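Local coordinates for metallophosphoesterase TT1561-like domain-containing protein (Aquifex aeolicus, PDB 2YVT) that is of unknown function but belongs by sequence to the calcineurin-like metallophosphoesterase superfamily, at residues A[34-45]-A[90-101]. Sequence-based numbering, arbitrary orientation.
Sequences DILVVVGNILKN and VKTFVVPGKNDA
The carboxylate of Asp100 meets the backbone of Ile42 and Leu43 with both oxygens: OD2 takes the N-H of Ile42 and OD1 that of Leu43, each at 2.8 Å N to O and each on the syn lone pair. With CG anti to its own carbonyl carbon (chi1 -64°), Asp100 also turns the anti side of OD2 to Gly97 N, 2.7 Å away, so this buried oxygen is gripped twice and one carboxylate ties its own turn to the facing loop. Replacing Asp100 by alanine removes the carboxylate, which is likely to leave the amides of Ile42, Leu43 and Gly97 without their acceptor and the two loops less firmly joined. Across the carboxylate, at about a right angle, lies the side chain of Ile42, whose CD1 continues to Val94 CG1 at 3.6 Å. These loops follow the C-terminal ends of parallel neighbours 35-39 and 91-95, inner strands of the mixed sheet. In calcineurin-like phosphoesterases such strand ends carry the metal-site loops; here Gly40-Asn41 and Gly97 to Asp100 probably occupy the places of the family's GD and GNHD motifs, with Asn41, Lys98 and Asn99 in place of the usual Asp, Asn and His. Five backbone bonds, from Leu36 N to Lys91 O through Gly40 N to Val95 O, join the strands. On one face the side chains of Leu36 and Thr92 run alongside each other in the same direction, with Leu36 CD2 3.8 Å from Thr92 OG1; that hydroxyl donates to Val90 O from above the carbonyl plane. On the other, Ile35 brings CD1 to the edge of the Phe93 ring, 4.1 Å from CE2. Further along, Asn45 ND2 donates to Asn99 O at 2.9 Å, the acceptor almost in its amide plane, and weakly to Ala101 O. Asn99 ND2 is held by Glu49 and by a water shared with Asn45 O.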
loop_
_atom_site.group_PDB
_atom_site.type_symbol
_atom_site.label_atom_id
_atom_site.label_comp_id
_atom_site.label_asym_id
_atom_site.label_seq_id
_atom_site.Cartn_x
_atom_site.Cartn_y
_atom_site.Cartn_z
ATOM N N ASP A 34 6.544 3.291 -16.095
ATOM C CA ASP A 34 5.969 4.627 -16.119
ATOM C C ASP A 34 5.587 5.095 -14.724
ATOM O O ASP A 34 5.674 6.285 -14.421
ATOM C CB ASP A 34 4.770 4.660 -17.056
ATOM C CG ASP A 34 5.169 4.389 -18.482
ATOM O OD1 ASP A 34 5.865 5.244 -19.075
ATOM O OD2 ASP A 34 4.832 3.304 -18.989
ATOM N N ILE A 35 5.155 4.152 -13.888
ATOM C CA ILE A 35 4.889 4.448 -12.477
ATOM C C ILE A 35 5.451 3.376 -11.557
ATOM O O ILE A 35 5.542 2.208 -11.934
ATOM C CB ILE A 35 3.393 4.695 -12.156
ATOM C CG1 ILE A 35 2.524 3.491 -12.510
ATOM C CG2 ILE A 35 2.883 5.976 -12.823
ATOM C CD1 ILE A 35 1.097 3.594 -11.930
ATOM N N LEU A 36 5.867 3.819 -10.374
ATOM C CA LEU A 36 6.271 2.947 -9.288
ATOM C C LEU A 36 5.192 3.012 -8.219
ATOM O O LEU A 36 4.769 4.102 -7.819
ATOM C CB LEU A 36 7.615 3.412 -8.708
ATOM C CG LEU A 36 8.104 2.752 -7.417
ATOM C CD1 LEU A 36 8.386 1.257 -7.610
ATOM C CD2 LEU A 36 9.345 3.472 -6.927
ATOM N N VAL A 37 4.729 1.848 -7.776
ATOM C CA VAL A 37 3.762 1.776 -6.685
ATOM C C VAL A 37 4.430 1.117 -5.492
ATOM O O VAL A 37 4.944 0.003 -5.602
ATOM C CB VAL A 37 2.489 0.986 -7.093
ATOM C CG1 VAL A 37 1.599 0.719 -5.880
ATOM C CG2 VAL A 37 1.711 1.754 -8.151
ATOM N N VAL A 38 4.440 1.814 -4.359
ATOM C CA VAL A 38 4.969 1.240 -3.116
ATOM C C VAL A 38 3.810 1.100 -2.145
ATOM O O VAL A 38 3.256 2.104 -1.686
ATOM C CB VAL A 38 6.076 2.110 -2.467
ATOM C CG1 VAL A 38 6.639 1.409 -1.247
ATOM C CG2 VAL A 38 7.205 2.399 -3.472
ATOM N N VAL A 39 3.423 -0.146 -1.868
ATOM C CA VAL A 39 2.407 -0.419 -0.857
ATOM C C VAL A 39 3.135 -0.692 0.455
ATOM O O VAL A 39 4.206 -1.313 0.459
ATOM C CB VAL A 39 1.528 -1.644 -1.232
ATOM C CG1 VAL A 39 0.383 -1.820 -0.220
ATOM C CG2 VAL A 39 0.974 -1.503 -2.649
ATOM N N GLY A 40 2.573 -0.216 1.563
ATOM C CA GLY A 40 3.155 -0.488 2.868
ATOM C C GLY A 40 3.167 -1.983 3.183
ATOM O O GLY A 40 2.658 -2.794 2.409
ATOM N N ASN A 41 3.734 -2.369 4.321
ATOM C CA ASN A 41 4.307 -1.468 5.302
ATOM C C ASN A 41 5.615 -0.831 4.887
ATOM O O ASN A 41 6.518 -1.510 4.386
ATOM C CB ASN A 41 4.532 -2.248 6.589
ATOM C CG ASN A 41 3.249 -2.839 7.106
ATOM O OD1 ASN A 41 3.041 -4.080 7.122
ATOM N ND2 ASN A 41 2.346 -1.964 7.470
ATOM N N ILE A 42 5.704 0.477 5.109
ATOM C CA ILE A 42 6.962 1.204 4.941
ATOM C C ILE A 42 7.844 0.976 6.167
ATOM O O ILE A 42 9.021 0.631 6.042
ATOM C CB ILE A 42 6.730 2.710 4.714
ATOM C CG1 ILE A 42 5.956 2.923 3.410
ATOM C CG2 ILE A 42 8.069 3.460 4.686
ATOM C CD1 ILE A 42 5.171 4.200 3.343
ATOM N N LEU A 43 7.248 1.156 7.342
ATOM C CA LEU A 43 7.936 0.981 8.626
ATOM C C LEU A 43 7.756 -0.406 9.221
ATOM O O LEU A 43 6.817 -1.129 8.884
ATOM C CB LEU A 43 7.389 1.983 9.640
ATOM C CG LEU A 43 7.515 3.462 9.290
ATOM C CD1 LEU A 43 6.893 4.304 10.393
ATOM C CD2 LEU A 43 8.979 3.848 9.054
ATOM N N LYS A 44 8.670 -0.762 10.119
ATOM C CA LYS A 44 8.466 -1.903 10.999
ATOM C C LYS A 44 7.555 -1.469 12.154
ATOM O O LYS A 44 6.446 -1.985 12.295
ATOM C CB LYS A 44 9.798 -2.430 11.517
ATOM C CG LYS A 44 10.738 -2.943 10.443
ATOM C CD LYS A 44 11.709 -3.937 11.071
ATOM C CE LYS A 44 13.139 -3.584 10.791
ATOM N NZ LYS A 44 14.032 -4.479 11.589
ATOM N N ASN A 45 8.030 -0.515 12.964
ATOM C CA ASN A 45 7.216 0.165 13.980
ATOM C C ASN A 45 6.581 -0.813 14.968
ATOM O O ASN A 45 5.405 -0.690 15.326
ATOM C CB ASN A 45 6.139 1.024 13.288
ATOM C CG ASN A 45 5.824 2.317 14.034
ATOM O OD1 ASN A 45 6.457 2.663 15.039
ATOM N ND2 ASN A 45 4.845 3.058 13.514
ATOM N N VAL A 90 11.098 8.160 -10.534
ATOM C CA VAL A 90 9.897 7.707 -11.246
ATOM C C VAL A 90 8.647 8.352 -10.637
ATOM O O VAL A 90 8.622 8.642 -9.441
ATOM C CB VAL A 90 9.761 6.152 -11.128
ATOM C CG1 VAL A 90 8.720 5.602 -12.104
ATOM C CG2 VAL A 90 11.108 5.468 -11.336
ATOM N N LYS A 91 7.615 8.598 -11.449
ATOM C CA LYS A 91 6.301 8.936 -10.888
ATOM C C LYS A 91 5.901 7.807 -9.946
ATOM O O LYS A 91 5.890 6.645 -10.341
ATOM C CB LYS A 91 5.247 9.105 -11.987
ATOM C CG LYS A 91 3.839 9.398 -11.450
ATOM C CD LYS A 91 3.742 10.798 -10.848
ATOM C CE LYS A 91 2.474 10.969 -10.017
ATOM N NZ LYS A 91 2.712 10.625 -8.569
ATOM N N THR A 92 5.582 8.150 -8.703
ATOM C CA THR A 92 5.431 7.145 -7.653
ATOM C C THR A 92 4.171 7.384 -6.845
ATOM O O THR A 92 3.891 8.527 -6.454
ATOM C CB THR A 92 6.653 7.170 -6.700
ATOM O OG1 THR A 92 7.851 6.954 -7.454
ATOM C CG2 THR A 92 6.551 6.089 -5.626
ATOM N N PHE A 93 3.415 6.313 -6.604
ATOM C CA PHE A 93 2.296 6.349 -5.675
ATOM C C PHE A 93 2.644 5.490 -4.474
ATOM O O PHE A 93 3.136 4.373 -4.626
ATOM C CB PHE A 93 1.015 5.825 -6.328
ATOM C CG PHE A 93 0.517 6.679 -7.449
ATOM C CD1 PHE A 93 0.074 7.975 -7.207
ATOM C CD2 PHE A 93 0.505 6.194 -8.750
ATOM C CE1 PHE A 93 -0.397 8.777 -8.244
ATOM C CE2 PHE A 93 0.044 6.985 -9.801
ATOM C CZ PHE A 93 -0.408 8.281 -9.546
ATOM N N VAL A 94 2.390 6.029 -3.288
ATOM C CA VAL A 94 2.689 5.355 -2.027
ATOM C C VAL A 94 1.393 5.222 -1.235
ATOM O O VAL A 94 0.655 6.190 -1.094
ATOM C CB VAL A 94 3.718 6.162 -1.199
ATOM C CG1 VAL A 94 3.970 5.501 0.157
ATOM C CG2 VAL A 94 5.033 6.324 -1.975
ATOM N N VAL A 95 1.134 4.023 -0.710
ATOM C CA VAL A 95 -0.069 3.757 0.092
ATOM C C VAL A 95 0.381 3.140 1.425
ATOM O O VAL A 95 1.085 2.140 1.421
ATOM C CB VAL A 95 -1.044 2.819 -0.659
ATOM C CG1 VAL A 95 -2.237 2.467 0.221
ATOM C CG2 VAL A 95 -1.495 3.474 -1.964
ATOM N N PRO A 96 0.014 3.763 2.563
ATOM C CA PRO A 96 0.567 3.316 3.839
ATOM C C PRO A 96 0.016 1.977 4.313
ATOM O O PRO A 96 -1.133 1.614 3.997
ATOM C CB PRO A 96 0.153 4.438 4.809
ATOM C CG PRO A 96 -1.120 4.966 4.231
ATOM C CD PRO A 96 -0.910 4.905 2.738
ATOM N N GLY A 97 0.839 1.251 5.068
ATOM C CA GLY A 97 0.410 0.003 5.675
ATOM C C GLY A 97 -0.067 0.153 7.114
ATOM O O GLY A 97 -0.144 1.268 7.665
ATOM N N LYS A 98 -0.415 -0.979 7.720
ATOM C CA LYS A 98 -0.849 -1.024 9.114
ATOM C C LYS A 98 0.154 -0.366 10.068
ATOM O O LYS A 98 -0.238 0.231 11.064
ATOM C CB LYS A 98 -1.092 -2.479 9.498
ATOM C CG LYS A 98 -1.446 -2.758 10.932
ATOM C CD LYS A 98 -1.602 -4.273 11.159
ATOM C CE LYS A 98 -0.428 -5.100 10.581
ATOM N NZ LYS A 98 -0.607 -5.663 9.192
ATOM N N ASN A 99 1.445 -0.468 9.766
ATOM C CA ASN A 99 2.461 0.032 10.698
ATOM C C ASN A 99 2.956 1.440 10.386
ATOM O O ASN A 99 3.901 1.935 11.010
ATOM C CB ASN A 99 3.629 -0.944 10.772
ATOM C CG ASN A 99 3.210 -2.283 11.315
ATOM O OD1 ASN A 99 3.222 -3.286 10.597
ATOM N ND2 ASN A 99 2.783 -2.303 12.568
ATOM N N ASP A 100 2.302 2.090 9.429
ATOM C CA ASP A 100 2.729 3.414 8.994
ATOM C C ASP A 100 1.902 4.468 9.712
ATOM O O ASP A 100 1.071 5.172 9.131
ATOM C CB ASP A 100 2.677 3.490 7.474
ATOM C CG ASP A 100 3.663 2.531 6.841
ATOM O OD1 ASP A 100 4.740 2.344 7.444
ATOM O OD2 ASP A 100 3.364 1.946 5.778
ATOM N N ALA A 101 2.158 4.523 11.011
ATOM C CA ALA A 101 1.369 5.274 11.961
ATOM C C ALA A 101 2.311 5.937 12.971
ATOM O O ALA A 101 3.429 5.463 13.170
ATOM C CB ALA A 101 0.417 4.325 12.680
HETATM O O HOH W 1 7.732 8.170 -14.295
HETATM O O HOH W 2 5.865 -3.702 9.205
HETATM O O HOH W 3 2.736 0.155 14.237
#